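Local coordinates for protein amino Transferase (Eubacterium rectale, PDB 3ELE) that probably transfers amino groups between amino acids and keto acids, using bound pyridoxal-5'-phosphate as cofactor, as other class I and II aminotransferases do, at residues D199-K204 / R210-I215; V224-K229 / E311-L316. All blocks are in the same frame, centred on the assembly; numbering follows the deposited sequence.

Contact 1. Residues D199-K204 / R210-I215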
# COMPACT_ATOMS: atom_id res chain seq x y z
N ASP A 199 19.13 -27.56 0.60
CA ASP A 199 19.89 -28.48 -0.28
C ASP A 199 19.13 -28.85 -1.55
O ASP A 199 19.71 -28.88 -2.63
CB ASP A 199 20.30 -29.77 0.45
CG ASP A 199 21.25 -29.52 1.62
OD1 ASP A 199 21.95 -28.47 1.67
OD2 ASP A 199 21.31 -30.41 2.50
N LEU A 200 17.83 -29.13 -1.42
CA LEU A 200 16.96 -29.48 -2.55
C LEU A 200 16.88 -28.35 -3.56
O LEU A 200 17.08 -28.57 -4.76
CB LEU A 200 15.55 -29.86 -2.05
CG LEU A 200 14.47 -30.22 -3.09
CD1 LEU A 200 14.87 -31.42 -3.96
CD2 LEU A 200 13.14 -30.45 -2.36
N LEU A 201 16.57 -27.15 -3.08
CA LEU A 201 16.43 -25.97 -3.94
C LEU A 201 17.73 -25.53 -4.59
O LEU A 201 17.72 -25.13 -5.77
CB LEU A 201 15.74 -24.82 -3.19
CG LEU A 201 14.30 -25.07 -2.70
CD1 LEU A 201 13.73 -23.75 -2.17
CD2 LEU A 201 13.42 -25.63 -3.79
N GLU A 202 18.83 -25.61 -3.85
CA GLU A 202 20.17 -25.34 -4.43
C GLU A 202 20.46 -26.32 -5.60
O GLU A 202 20.92 -25.90 -6.66
CB GLU A 202 21.26 -25.47 -3.35
CG GLU A 202 22.70 -25.17 -3.80
CD GLU A 202 23.75 -25.68 -2.79
OE1 GLU A 202 23.48 -25.67 -1.56
OE2 GLU A 202 24.85 -26.08 -3.23
N LYS A 203 20.19 -27.61 -5.38
CA LYS A 203 20.36 -28.66 -6.40
C LYS A 203 19.46 -28.42 -7.61
O LYS A 203 19.95 -28.44 -8.74
CB LYS A 203 20.12 -30.06 -5.77
CG LYS A 203 19.94 -31.25 -6.71
CD LYS A 203 19.42 -32.48 -5.94
CE LYS A 203 18.41 -33.32 -6.74
NZ LYS A 203 17.61 -34.20 -5.82
N LYS A 204 18.16 -28.17 -7.38
CA LYS A 204 17.21 -27.89 -8.50
C LYS A 204 17.48 -26.56 -9.22
O LYS A 204 17.22 -26.47 -10.42
CB LYS A 204 15.75 -27.96 -8.05
CG LYS A 204 15.29 -29.31 -7.49
CD LYS A 204 15.31 -30.48 -8.48
CE LYS A 204 14.34 -30.33 -9.60
NZ LYS A 204 14.27 -31.61 -10.39
N ARG A 210 18.80 -21.61 -12.99
CA ARG A 210 18.14 -20.41 -12.51
C ARG A 210 17.79 -20.49 -11.03
O ARG A 210 17.31 -21.54 -10.61
CB ARG A 210 16.85 -20.23 -13.31
CG ARG A 210 16.24 -18.90 -13.21
CD ARG A 210 15.28 -18.73 -14.35
NE ARG A 210 14.55 -17.47 -14.30
CZ ARG A 210 13.53 -17.15 -15.10
NH1 ARG A 210 12.96 -15.95 -14.98
NH2 ARG A 210 13.06 -17.99 -16.03
N PRO A 211 18.00 -19.40 -10.26
CA PRO A 211 17.67 -19.42 -8.84
C PRO A 211 16.19 -19.66 -8.51
O PRO A 211 15.33 -19.06 -9.14
CB PRO A 211 18.05 -18.01 -8.37
CG PRO A 211 19.08 -17.56 -9.33
CD PRO A 211 18.59 -18.09 -10.63
N ILE A 212 15.92 -20.56 -7.56
CA ILE A 212 14.57 -20.79 -7.03
C ILE A 212 14.66 -20.10 -5.68
O ILE A 212 15.41 -20.54 -4.81
CB ILE A 212 14.21 -22.27 -6.85
CG1 ILE A 212 14.28 -23.02 -8.18
CG2 ILE A 212 12.79 -22.42 -6.25
CD1 ILE A 212 14.21 -24.53 -8.04
N PHE A 213 13.92 -19.02 -5.51
CA PHE A 213 13.92 -18.29 -4.24
C PHE A 213 13.12 -18.96 -3.16
O PHE A 213 12.20 -19.72 -3.44
CB PHE A 213 13.41 -16.86 -4.43
CG PHE A 213 14.42 -16.00 -5.07
CD1 PHE A 213 14.55 -15.98 -6.46
CD2 PHE A 213 15.31 -15.26 -4.29
CE1 PHE A 213 15.55 -15.22 -7.06
CE2 PHE A 213 16.29 -14.49 -4.87
CZ PHE A 213 16.41 -14.47 -6.25
N ILE A 214 13.52 -18.73 -1.91
CA ILE A 214 12.71 -19.05 -0.74
C ILE A 214 12.08 -17.69 -0.43
O ILE A 214 12.78 -16.69 -0.35
CB ILE A 214 13.52 -19.52 0.49
CG1 ILE A 214 13.98 -20.96 0.33
CG2 ILE A 214 12.66 -19.45 1.80
CD1 ILE A 214 14.83 -21.50 1.53
N ILE A 215 10.75 -17.64 -0.35
CA ILE A 215 10.02 -16.45 0.07
C ILE A 215 9.54 -16.83 1.45
O ILE A 215 8.64 -17.66 1.56
CB ILE A 215 8.86 -16.07 -0.89
CG1 ILE A 215 9.38 -15.82 -2.30
CG2 ILE A 215 8.10 -14.85 -0.41
CD1 ILE A 215 9.37 -17.05 -3.19
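Leu201 reaches from helix 191-208 to strand 213-217 and the residue just ahead of it with both branches of its fork, one for each of two isoleucines. Its CD1 meets Ile214 CG1 at 3.8 Å, while its CD2 lies 4.1 Å from Ile212 CG2, and the leucine side chain crosses each isoleucine at about a right angle. With Leu201 CG anti to the carbonyl carbon (chi1 -63°), the fork is turned toward Ile212 and Ile214. Ile212 is used at two ends: its CG2 branch faces Leu201, and the longer branch carries CD1 up to Lys204 CB, 3.8 Å away. Lys204 thus gives only the foot of its chain to the apolar layer; bends at chi2 and chi3 lead its ammonium off to a salt bridge with Glu207. Branched aliphatic residues suit this place because the interface is buried and joined by van der Waals contact alone. The backbones come closest at Leu201 and Ile212, whose CA atoms are 6.3 Å apart. A polar link lies just beyond, where the hydroxyl of Ser205 bonds to both Leu201 O and Ile212 N. Helix 191-208 here packs on strand 213-217 within a beta-alpha-beta unit that starts at strand 173-178, whose Val176 touches both Leu201 and Ile212. On the other side of the sheet Phe213 rests on Leu119 of helix 108-119, and strand 213-217 runs between strands 173-178 and 240-245.

Contact 2. Residues V224-K229 / E311-L316; sequences VYDGIK and ENRDLL
Tyr225 and Arg313 mark the closest approach of the two backbones, with CA atoms 9.6 Å apart, so long side chains must bridge the gap. Tyr225 to Ile228 form a type I' beta turn, closed by Ile228 N to Tyr225 O at 3.2 Å; Asp226 and Gly227 take its positive phi values, which glycine accepts readily. Segment 311-316 is regular helix. Arg313 starts with CG anti to the backbone N (chi1 -174°) and bends at chi3, which brings the guanidinium to the turn. Tyr225 CB lies over one face of that group, 3.5 Å from Arg313 NH1, with the ring plane inclined at 60° to it. At the guanidinium edge, Arg313 NH2 bonds Asp226 OD2 at 3.3 Å, and a weak bond from NH1 joins the same oxygen. Arg313 NE and NH2 both grip Asp314 OD1, the latter at 2.9 Å, while NH1 also bonds Pro330 O. Asp314 OD2 also pairs with Lys310. A leucine here would probably leave Asp226 without its mate across the contact and Asp314 OD1 without its two-nitrogen grip. The tyrosine hydroxyl is anchored on Ala333 O. Arginine, whose planar guanidinium carries N-H bonds on three nitrogens, suits this salt-bridge network, which pins an inter-strand loop to helix 306-323.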
# COMPACT_ATOMS: atom_id res chain seq x y z
N VAL A 224 6.14 -17.96 19.18
CA VAL A 224 6.66 -19.33 19.26
C VAL A 224 6.79 -19.67 20.75
O VAL A 224 7.07 -18.78 21.56
CB VAL A 224 7.98 -19.51 18.44
CG1 VAL A 224 9.09 -18.59 18.95
CG2 VAL A 224 8.44 -20.99 18.44
N TYR A 225 6.61 -20.96 21.09
CA TYR A 225 6.53 -21.41 22.49
C TYR A 225 7.55 -22.47 22.86
O TYR A 225 8.12 -23.12 21.99
CB TYR A 225 5.13 -22.01 22.73
CG TYR A 225 4.00 -21.22 22.12
CD1 TYR A 225 3.70 -19.93 22.58
CD2 TYR A 225 3.23 -21.73 21.05
CE1 TYR A 225 2.67 -19.17 22.02
CE2 TYR A 225 2.18 -20.99 20.48
CZ TYR A 225 1.90 -19.70 20.97
OH TYR A 225 0.90 -18.92 20.41
N ASP A 226 7.74 -22.62 24.18
CA ASP A 226 8.60 -23.66 24.81
C ASP A 226 10.08 -23.65 24.39
O ASP A 226 10.73 -24.71 24.36
CB ASP A 226 8.02 -25.08 24.57
CG ASP A 226 6.57 -25.23 25.01
OD1 ASP A 226 6.15 -24.55 25.98
OD2 ASP A 226 5.87 -26.07 24.39
N GLY A 227 10.61 -22.47 24.08
CA GLY A 227 11.99 -22.36 23.64
C GLY A 227 12.30 -22.97 22.27
O GLY A 227 13.47 -23.22 21.98
N ILE A 228 11.28 -23.23 21.45
CA ILE A 228 11.48 -23.79 20.11
C ILE A 228 12.15 -22.70 19.29
O ILE A 228 11.80 -21.52 19.43
CB ILE A 228 10.13 -24.25 19.46
CG1 ILE A 228 9.53 -25.43 20.23
CG2 ILE A 228 10.34 -24.66 17.97
CD1 ILE A 228 10.33 -26.73 20.12
N LYS A 229 13.13 -23.09 18.47
CA LYS A 229 13.90 -22.16 17.64
C LYS A 229 13.30 -22.06 16.23
O LYS A 229 12.98 -23.09 15.61
CB LYS A 229 15.37 -22.61 17.56
CG LYS A 229 16.31 -21.58 16.89
CD LYS A 229 17.79 -21.86 17.19
CE LYS A 229 18.72 -20.78 16.67
NZ LYS A 229 20.13 -21.09 17.05
N GLU A 311 -0.79 -19.80 27.03
CA GLU A 311 -1.80 -20.25 28.01
C GLU A 311 -3.09 -20.71 27.33
O GLU A 311 -3.64 -21.74 27.70
CB GLU A 311 -2.08 -19.18 29.07
CG GLU A 311 -0.96 -19.03 30.09
CD GLU A 311 -1.27 -18.08 31.24
OE1 GLU A 311 -2.29 -17.34 31.19
OE2 GLU A 311 -0.49 -18.08 32.23
N ASN A 312 -3.54 -19.96 26.31
CA ASN A 312 -4.70 -20.36 25.49
C ASN A 312 -4.46 -21.66 24.72
O ASN A 312 -5.34 -22.51 24.68
CB ASN A 312 -5.16 -19.24 24.53
CG ASN A 312 -5.92 -18.10 25.23
OD1 ASN A 312 -6.10 -18.09 26.45
ND2 ASN A 312 -6.35 -17.12 24.45
N ARG A 313 -3.26 -21.82 24.14
CA ARG A 313 -2.87 -23.05 23.42
C ARG A 313 -3.01 -24.26 24.32
O ARG A 313 -3.68 -25.21 23.97
CB ARG A 313 -1.42 -23.01 22.90
CG ARG A 313 -1.03 -24.23 22.02
CD ARG A 313 0.49 -24.42 21.91
NE ARG A 313 1.12 -24.57 23.22
CZ ARG A 313 2.41 -24.81 23.45
NH1 ARG A 313 3.27 -24.99 22.47
NH2 ARG A 313 2.85 -24.91 24.71
N ASP A 314 -2.38 -24.19 25.49
CA ASP A 314 -2.37 -25.28 26.47
C ASP A 314 -3.77 -25.63 27.00
O ASP A 314 -4.11 -26.79 27.15
CB ASP A 314 -1.44 -24.93 27.65
CG ASP A 314 0.01 -24.79 27.24
OD1 ASP A 314 0.36 -25.24 26.15
OD2 ASP A 314 0.83 -24.26 28.02
N LEU A 315 -4.58 -24.60 27.23
CA LEU A 315 -5.95 -24.79 27.71
C LEU A 315 -6.78 -25.52 26.63
O LEU A 315 -7.36 -26.55 26.90
CB LEU A 315 -6.56 -23.44 28.09
CG LEU A 315 -7.85 -23.37 28.88
CD1 LEU A 315 -7.64 -23.94 30.31
CD2 LEU A 315 -8.29 -21.90 28.98
N LEU A 316 -6.75 -25.01 25.40
CA LEU A 316 -7.48 -25.62 24.27
C LEU A 316 -6.99 -27.04 23.94
O LEU A 316 -7.80 -27.96 23.72
CB LEU A 316 -7.39 -24.73 23.01
CG LEU A 316 -8.29 -25.03 21.82
CD1 LEU A 316 -9.77 -24.87 22.23
CD2 LEU A 316 -7.94 -24.11 20.67

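Contact 1 closes before contact 2 opens along the chain, and both belong to the part of the protein that is recognisably class I and II aminotransferase. Their centres are 32 Å apart and their nearest atoms about 14 Å, so they do not touch. Strand 213-217 connects them: it receives the helix in contact 1, and the loop that follows it, before strand 240-245, supplies residues 224-229 to contact 2. Contact 1 belongs to the seven-stranded mixed sheet, whereas contact 2 ties that loop to helix 306-323, next to the four-stranded antiparallel sheet. Between them the chain passes the cofactor pocket, to which Asp217, Pro219 and Tyr220 contribute, so the two contacts flank those residues along the chain.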